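Local structure of Boca/mesd chaperone for ywtd beta-propeller-egf protein 1 (Caenorhabditis elegans, 3OFG) at residues A[31-42]-A[76-84]. The protein probably acts as an endoplasmic reticulum chaperone for maturation of LDL-receptor-type beta-propeller domains, this chain being its structured domain. Sequence-based numbering, arbitrary orientation.
Sequences FTEKWTQIWQSQ and FLLKQEFVS
Trp39 of helix 29-45 lies buried against the turn that joins helix 70-78 to strand 83-89. Val83 CG2 makes a CH-pi contact over the six-membered ring of Trp39, 3.4 Å from Trp39 CH2, and Gln80 CG makes one over the five-membered ring. Phe82 CB meets the indole edge near CZ2. Leu77 CD2 packs 3.8 Å from Trp39 CB, and the Leu77 side chain also touches Leu13 and Val15 of strand 12-17. Toward the start of the helix, Phe31 and Trp35 form an aromatic cluster with Phe82. The edge of Phe82 points at the face of Trp35, with planes at 71°. Phe31 CZ in turn stands over the centre of the Phe82 ring; Phe31 CG is anti to the backbone N (chi1 -173°), which swings that ring toward the turn. The Gln42 side is looser and wet. Gln42 OE1 meets the Phe76 ring edge, 3.6 Å from Phe76 CZ. One water links Trp39 NE1 to Gln80 OE1, and a second links that oxygen to Gln42 NE2. Gln80 NE2 bonds Phe76 O at 2.9 Å and fixes the amide. Replacing Trp39 with alanine would probably open a gap beside Val83 and Leu77 and leave the first water without its indole donor. Helix and turn thus hold together by apolar and aromatic packing, with polar links carried by water.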
ATOM      1  N   PHE A  31     -15.398  -7.296   8.786  1.00  7.67           N
ATOM      2  CA  PHE A  31     -14.897  -8.664   8.663  1.00  6.16           C
ATOM      3  C   PHE A  31     -13.437  -8.628   8.201  1.00  5.62           C
ATOM      4  O   PHE A  31     -12.574  -9.324   8.760  1.00  5.91           O
ATOM      5  CB  PHE A  31     -15.811  -9.378   7.673  1.00  8.22           C
ATOM      6  CG  PHE A  31     -15.582 -10.848   7.530  1.00  6.86           C
ATOM      7  CD1 PHE A  31     -16.190 -11.744   8.394  1.00  8.10           C
ATOM      8  CD2 PHE A  31     -14.864 -11.351   6.472  1.00  9.08           C
ATOM      9  CE1 PHE A  31     -16.019 -13.117   8.226  1.00 10.26           C
ATOM     10  CE2 PHE A  31     -14.698 -12.727   6.311  1.00 11.41           C
ATOM     11  CZ  PHE A  31     -15.297 -13.588   7.174  1.00 10.90           C
ATOM     12  N   THR A  32     -13.122  -7.781   7.242  1.00  6.03           N
ATOM     13  CA  THR A  32     -11.732  -7.623   6.799  1.00  5.70           C
ATOM     14  C   THR A  32     -10.856  -7.096   7.911  1.00  6.11           C
ATOM     15  O   THR A  32      -9.764  -7.602   8.129  1.00  6.49           O
ATOM     16  CB  THR A  32     -11.710  -6.665   5.627  1.00  6.36           C
ATOM     17  OG1 THR A  32     -12.499  -7.265   4.590  1.00  7.26           O
ATOM     18  CG2 THR A  32     -10.297  -6.396   5.108  1.00  8.86           C
ATOM     19  N   GLU A  33     -11.355  -6.133   8.676  1.00  6.46           N
ATOM     20  CA  GLU A  33     -10.571  -5.578   9.772  1.00  6.97           C
ATOM     21  C   GLU A  33     -10.368  -6.633  10.850  1.00  6.88           C
ATOM     22  O   GLU A  33      -9.239  -6.764  11.375  1.00  9.15           O
ATOM     23  CB  GLU A  33     -11.219  -4.311  10.330  1.00  9.49           C
ATOM     24  CG  GLU A  33     -11.153  -3.150   9.331  1.00 12.64           C
ATOM     25  CD  GLU A  33     -11.589  -1.798   9.847  0.64 28.14           C
ATOM     26  OE1 GLU A  33     -11.895  -1.678  11.042  0.62 38.67           O
ATOM     27  OE2 GLU A  33     -11.592  -0.846   9.031  0.69 34.19           O
ATOM     28  N   LYS A  34     -11.381  -7.421  11.164  1.00  7.56           N
ATOM     29  CA  LYS A  34     -11.255  -8.457  12.166  1.00  6.99           C
ATOM     30  C   LYS A  34     -10.200  -9.460  11.750  1.00  7.30           C
ATOM     31  O   LYS A  34      -9.267  -9.793  12.503  1.00  6.64           O
ATOM     32  CB  LYS A  34     -12.585  -9.179  12.367  1.00  8.65           C
ATOM     33  CG  LYS A  34     -12.485 -10.407  13.246  1.00  8.89           C
ATOM     34  CD  LYS A  34     -13.829 -11.079  13.477  1.00 11.33           C
ATOM     35  CE  LYS A  34     -13.677 -12.413  14.165  1.00 13.69           C
ATOM     36  NZ  LYS A  34     -15.015 -13.024  14.435  1.00 21.73           N
ATOM     37  N   TRP A  35     -10.357 -10.009  10.552  1.00  6.43           N
ATOM     38  CA  TRP A  35      -9.535 -11.149  10.172  1.00  6.00           C
ATOM     39  C   TRP A  35      -8.114 -10.765   9.802  1.00  5.51           C
ATOM     40  O   TRP A  35      -7.186 -11.519  10.102  1.00  6.34           O
ATOM     41  CB  TRP A  35     -10.228 -11.991   9.077  1.00  6.18           C
ATOM     42  CG  TRP A  35     -11.315 -12.777   9.731  1.00  7.95           C
ATOM     43  CD1 TRP A  35     -12.659 -12.491   9.757  1.00  9.08           C
ATOM     44  CD2 TRP A  35     -11.126 -13.897  10.585  1.00  7.90           C
ATOM     45  NE1 TRP A  35     -13.312 -13.386  10.572  1.00 10.03           N
ATOM     46  CE2 TRP A  35     -12.387 -14.255  11.087  1.00  8.47           C
ATOM     47  CE3 TRP A  35     -10.009 -14.643  10.964  1.00  9.32           C
ATOM     48  CZ2 TRP A  35     -12.564 -15.345  11.951  1.00 10.56           C
ATOM     49  CZ3 TRP A  35     -10.194 -15.729  11.819  1.00 10.72           C
ATOM     50  CH2 TRP A  35     -11.459 -16.067  12.284  1.00 11.23           C
ATOM     51  N   THR A  36      -7.906  -9.600   9.202  1.00  5.75           N
ATOM     52  CA  THR A  36      -6.534  -9.186   8.922  1.00  6.06           C
ATOM     53  C   THR A  36      -5.759  -8.990  10.201  1.00  7.68           C
ATOM     54  O   THR A  36      -4.575  -9.321  10.247  1.00  7.18           O
ATOM     55  CB  THR A  36      -6.424  -7.949   8.013  1.00  7.51           C
ATOM     56  OG1 THR A  36      -7.142  -6.851   8.574  1.00  7.25           O
ATOM     57  CG2 THR A  36      -6.967  -8.271   6.632  1.00  8.76           C
ATOM     58  N   GLN A  37      -6.384  -8.512  11.261  1.00  5.70           N
ATOM     59  CA  GLN A  37      -5.648  -8.363  12.498  0.55  7.29           C
ATOM     60  C   GLN A  37      -5.345  -9.709  13.126  1.00  5.46           C
ATOM     61  O   GLN A  37      -4.268  -9.895  13.673  1.00  7.00           O
ATOM     62  CB  GLN A  37      -6.370  -7.480  13.499  0.55  7.63           C
ATOM     63  CG  GLN A  37      -5.424  -7.157  14.620  0.55  9.44           C
ATOM     64  CD  GLN A  37      -5.800  -5.971  15.459  0.55 19.23           C
ATOM     65  OE1 GLN A  37      -6.010  -4.858  14.956  0.55 19.52           O
ATOM     66  NE2 GLN A  37      -5.787  -6.176  16.769  0.55 10.58           N
ATOM     67  N   ILE A  38      -6.262 -10.656  13.031  1.00  5.96           N
ATOM     68  CA  ILE A  38      -6.011 -12.007  13.524  1.00  5.66           C
ATOM     69  C   ILE A  38      -4.854 -12.645  12.762  1.00  6.28           C
ATOM     70  O   ILE A  38      -3.931 -13.232  13.368  1.00  6.40           O
ATOM     71  CB  ILE A  38      -7.284 -12.886  13.482  1.00  6.37           C
ATOM     72  CG1 ILE A  38      -8.282 -12.391  14.526  1.00  6.91           C
ATOM     73  CG2 ILE A  38      -6.958 -14.357  13.703  1.00  8.12           C
ATOM     74  CD1 ILE A  38      -9.692 -12.918  14.307  1.00 10.09           C
ATOM     75  N   TRP A  39      -4.876 -12.567  11.438  1.00  6.34           N
ATOM     76  CA  TRP A  39      -3.764 -13.119  10.651  1.00  6.78           C
ATOM     77  C   TRP A  39      -2.458 -12.431  11.015  1.00  7.03           C
ATOM     78  O   TRP A  39      -1.421 -13.091  11.105  1.00  7.05           O
ATOM     79  CB  TRP A  39      -4.036 -13.054   9.155  1.00  6.47           C
ATOM     80  CG  TRP A  39      -5.267 -13.795   8.767  1.00  5.63           C
ATOM     81  CD1 TRP A  39      -5.744 -14.942   9.328  1.00  7.22           C
ATOM     82  CD2 TRP A  39      -6.199 -13.426   7.743  1.00  5.93           C
ATOM     83  NE1 TRP A  39      -6.923 -15.311   8.707  1.00  7.28           N
ATOM     84  CE2 TRP A  39      -7.215 -14.389   7.747  1.00  7.09           C
ATOM     85  CE3 TRP A  39      -6.268 -12.367   6.834  1.00  6.72           C
ATOM     86  CZ2 TRP A  39      -8.293 -14.323   6.861  1.00  7.36           C
ATOM     87  CZ3 TRP A  39      -7.349 -12.299   5.972  1.00  7.03           C
ATOM     88  CH2 TRP A  39      -8.347 -13.264   6.010  1.00  6.57           C
ATOM     89  N   GLN A  40      -2.485 -11.123  11.221  1.00  5.78           N
ATOM     90  CA  GLN A  40      -1.289 -10.405  11.643  1.00  6.51           C
ATOM     91  C   GLN A  40      -0.776 -10.984  12.958  1.00  7.05           C
ATOM     92  O   GLN A  40       0.443 -11.181  13.137  1.00  6.37           O
ATOM     93  CB  GLN A  40      -1.593  -8.921  11.793  1.00  6.65           C
ATOM     94  CG  GLN A  40      -0.434  -8.103  12.345  1.00  7.32           C
ATOM     95  CD  GLN A  40      -0.845  -6.691  12.655  1.00  8.28           C
ATOM     96  OE1 GLN A  40      -1.953  -6.449  13.152  1.00 10.60           O
ATOM     97  NE2 GLN A  40       0.046  -5.748  12.395  1.00 10.17           N
ATOM     98  N   SER A  41      -1.671 -11.253  13.896  1.00  5.85           N
ATOM     99  CA  SER A  41      -1.249 -11.839  15.179  1.00  6.61           C
ATOM    100  C   SER A  41      -0.647 -13.226  15.003  1.00  5.82           C
ATOM    101  O   SER A  41       0.416 -13.545  15.576  1.00  6.56           O
ATOM    102  CB  SER A  41      -2.430 -11.942  16.140  1.00  6.94           C
ATOM    103  OG  SER A  41      -2.870 -10.651  16.540  1.00  8.15           O
ATOM    104  N   GLN A  42      -1.281 -14.072  14.206  1.00  6.05           N
ATOM    105  CA  GLN A  42      -0.776 -15.402  13.948  1.00  6.39           C
ATOM    106  C   GLN A  42       0.591 -15.351  13.264  1.00  6.70           C
ATOM    107  O   GLN A  42       1.524 -16.097  13.639  1.00  7.69           O
ATOM    108  CB  GLN A  42      -1.769 -16.203  13.109  1.00  6.89           C
ATOM    109  CG  GLN A  42      -3.054 -16.496  13.831  1.00  7.98           C
ATOM    110  CD  GLN A  42      -3.987 -17.259  12.928  1.00 12.04           C
ATOM    111  OE1 GLN A  42      -4.657 -16.681  12.088  1.00 11.79           O
ATOM    112  NE2 GLN A  42      -3.926 -18.581  12.999  1.00 16.40           N
ATOM    113  N   PHE A  76       1.102 -18.916   4.280  1.00  9.88           N
ATOM    114  CA  PHE A  76       0.202 -18.977   5.431  1.00  9.25           C
ATOM    115  C   PHE A  76      -1.199 -18.454   5.066  1.00  9.79           C
ATOM    116  O   PHE A  76      -2.223 -19.061   5.374  1.00 10.04           O
ATOM    117  CB  PHE A  76       0.762 -18.144   6.586  1.00 10.45           C
ATOM    118  CG  PHE A  76      -0.216 -17.952   7.715  1.00 11.22           C
ATOM    119  CD1 PHE A  76      -0.325 -18.909   8.708  1.00 13.10           C
ATOM    120  CD2 PHE A  76      -1.050 -16.837   7.772  1.00 11.02           C
ATOM    121  CE1 PHE A  76      -1.231 -18.747   9.759  1.00 14.58           C
ATOM    122  CE2 PHE A  76      -1.977 -16.681   8.814  1.00 12.41           C
ATOM    123  CZ  PHE A  76      -2.065 -17.644   9.795  1.00 11.32           C
ATOM    124  N   LEU A  77      -1.242 -17.282   4.430  1.00  9.07           N
ATOM    125  CA  LEU A  77      -2.532 -16.654   4.132  1.00  8.41           C
ATOM    126  C   LEU A  77      -3.379 -17.500   3.202  1.00  9.85           C
ATOM    127  O   LEU A  77      -4.592 -17.594   3.357  1.00 10.60           O
ATOM    128  CB  LEU A  77      -2.324 -15.265   3.550  1.00  9.56           C
ATOM    129  CG  LEU A  77      -1.867 -14.235   4.572  1.00  9.19           C
ATOM    130  CD1 LEU A  77      -1.408 -12.978   3.848  1.00 10.88           C
ATOM    131  CD2 LEU A  77      -2.977 -13.899   5.559  1.00 10.32           C
ATOM    132  N   LEU A  78      -2.743 -18.154   2.230  1.00  9.87           N
ATOM    133  CA  LEU A  78      -3.499 -18.941   1.276  1.00 12.90           C
ATOM    134  C   LEU A  78      -4.074 -20.212   1.911  1.00 12.40           C
ATOM    135  O   LEU A  78      -4.905 -20.874   1.290  1.00 17.08           O
ATOM    136  CB  LEU A  78      -2.671 -19.225   0.026  1.00 12.45           C
ATOM    137  CG  LEU A  78      -2.467 -17.993  -0.860  1.00 14.19           C
ATOM    138  CD1 LEU A  78      -1.486 -18.330  -1.957  1.00 18.46           C
ATOM    139  CD2 LEU A  78      -3.776 -17.509  -1.441  1.00 16.97           C
ATOM    140  N   LYS A  79      -3.670 -20.540   3.135  1.00 11.42           N
ATOM    141  CA  LYS A  79      -4.294 -21.632   3.896  1.00 12.43           C
ATOM    142  C   LYS A  79      -5.535 -21.191   4.685  1.00 11.41           C
ATOM    143  O   LYS A  79      -6.221 -22.005   5.286  1.00 14.86           O
ATOM    144  CB  LYS A  79      -3.296 -22.227   4.898  1.00 12.58           C
ATOM    145  CG  LYS A  79      -2.178 -23.031   4.272  1.00 17.70           C
ATOM    146  CD  LYS A  79      -1.161 -23.455   5.320  1.00 21.09           C
ATOM    147  CE  LYS A  79      -0.111 -24.377   4.704  1.00 34.99           C
ATOM    148  NZ  LYS A  79       0.990 -24.698   5.643  0.58 30.09           N
ATOM    149  N   GLN A  80      -5.828 -19.898   4.707  1.00 10.16           N
ATOM    150  CA  GLN A  80      -6.902 -19.388   5.545  1.00  9.32           C
ATOM    151  C   GLN A  80      -8.219 -19.289   4.784  1.00 10.21           C
ATOM    152  O   GLN A  80      -8.257 -18.903   3.619  1.00 11.74           O
ATOM    153  CB  GLN A  80      -6.513 -18.007   6.118  1.00  9.83           C
ATOM    154  CG  GLN A  80      -5.149 -17.953   6.810  1.00 10.81           C
ATOM    155  CD  GLN A  80      -4.940 -19.070   7.797  1.00 11.31           C
ATOM    156  OE1 GLN A  80      -5.770 -19.291   8.684  1.00 13.16           O
ATOM    157  NE2 GLN A  80      -3.849 -19.782   7.653  1.00 11.60           N
ATOM    158  N   GLU A  81      -9.298 -19.644   5.473  1.00  9.56           N
ATOM    159  CA  GLU A  81     -10.602 -19.739   4.839  1.00 10.21           C
ATOM    160  C   GLU A  81     -11.077 -18.454   4.161  1.00 11.03           C
ATOM    161  O   GLU A  81     -11.733 -18.496   3.117  1.00 11.96           O
ATOM    162  CB  GLU A  81     -11.639 -20.197   5.848  1.00 12.66           C
ATOM    163  CG  GLU A  81     -12.984 -20.480   5.222  1.00 15.19           C
ATOM    164  CD  GLU A  81     -14.083 -20.717   6.247  1.00 17.98           C
ATOM    165  OE1 GLU A  81     -13.786 -21.006   7.427  1.00 21.99           O
ATOM    166  OE2 GLU A  81     -15.252 -20.601   5.856  1.00 17.48           O
ATOM    167  N   PHE A  82     -10.797 -17.313   4.772  1.00  8.81           N
ATOM    168  CA  PHE A  82     -11.384 -16.048   4.326  1.00  7.70           C
ATOM    169  C   PHE A  82     -10.496 -15.244   3.384  1.00  7.46           C
ATOM    170  O   PHE A  82     -10.834 -14.110   3.018  1.00  8.88           O
ATOM    171  CB  PHE A  82     -11.772 -15.213   5.542  1.00  8.34           C
ATOM    172  CG  PHE A  82     -12.722 -15.915   6.475  1.00  8.70           C
ATOM    173  CD1 PHE A  82     -13.695 -16.760   5.983  1.00  8.13           C
ATOM    174  CD2 PHE A  82     -12.638 -15.728   7.848  1.00 11.51           C
ATOM    175  CE1 PHE A  82     -14.568 -17.410   6.821  1.00 10.87           C
ATOM    176  CE2 PHE A  82     -13.511 -16.392   8.692  1.00 12.76           C
ATOM    177  CZ  PHE A  82     -14.472 -17.221   8.169  1.00 11.72           C
ATOM    178  N   VAL A  83      -9.376 -15.819   2.970  1.00  7.75           N
ATOM    179  CA  VAL A  83      -8.455 -15.181   2.027  1.00  7.65           C
ATOM    180  C   VAL A  83      -8.827 -15.583   0.627  1.00 10.12           C
ATOM    181  O   VAL A  83      -8.909 -16.766   0.311  1.00 12.53           O
ATOM    182  CB  VAL A  83      -6.998 -15.589   2.336  1.00  8.53           C
ATOM    183  CG1 VAL A  83      -6.073 -15.200   1.197  1.00  9.55           C
ATOM    184  CG2 VAL A  83      -6.531 -14.933   3.636  1.00  9.85           C
ATOM    185  N   SER A  84      -9.108 -14.600  -0.215  0.50  9.03           N
ATOM    186  CA  SER A  84      -9.544 -14.866  -1.574  0.50 11.02           C
ATOM    187  C   SER A  84      -8.372 -14.873  -2.540  0.50  8.84           C
ATOM    188  O   SER A  84      -8.336 -15.638  -3.503  0.50 12.10           O
ATOM    189  CB  SER A  84     -10.564 -13.823  -1.978  0.50 10.31           C
ATOM    190  OG  SER A  84     -10.011 -12.515  -1.903  0.50 10.61           O
TER
HETATM  191  O   HOH W   1      -8.172 -17.858   9.555  1.00 16.53           O
HETATM  192  O   HOH W   2      -5.053 -20.637  11.251  1.00 26.85           O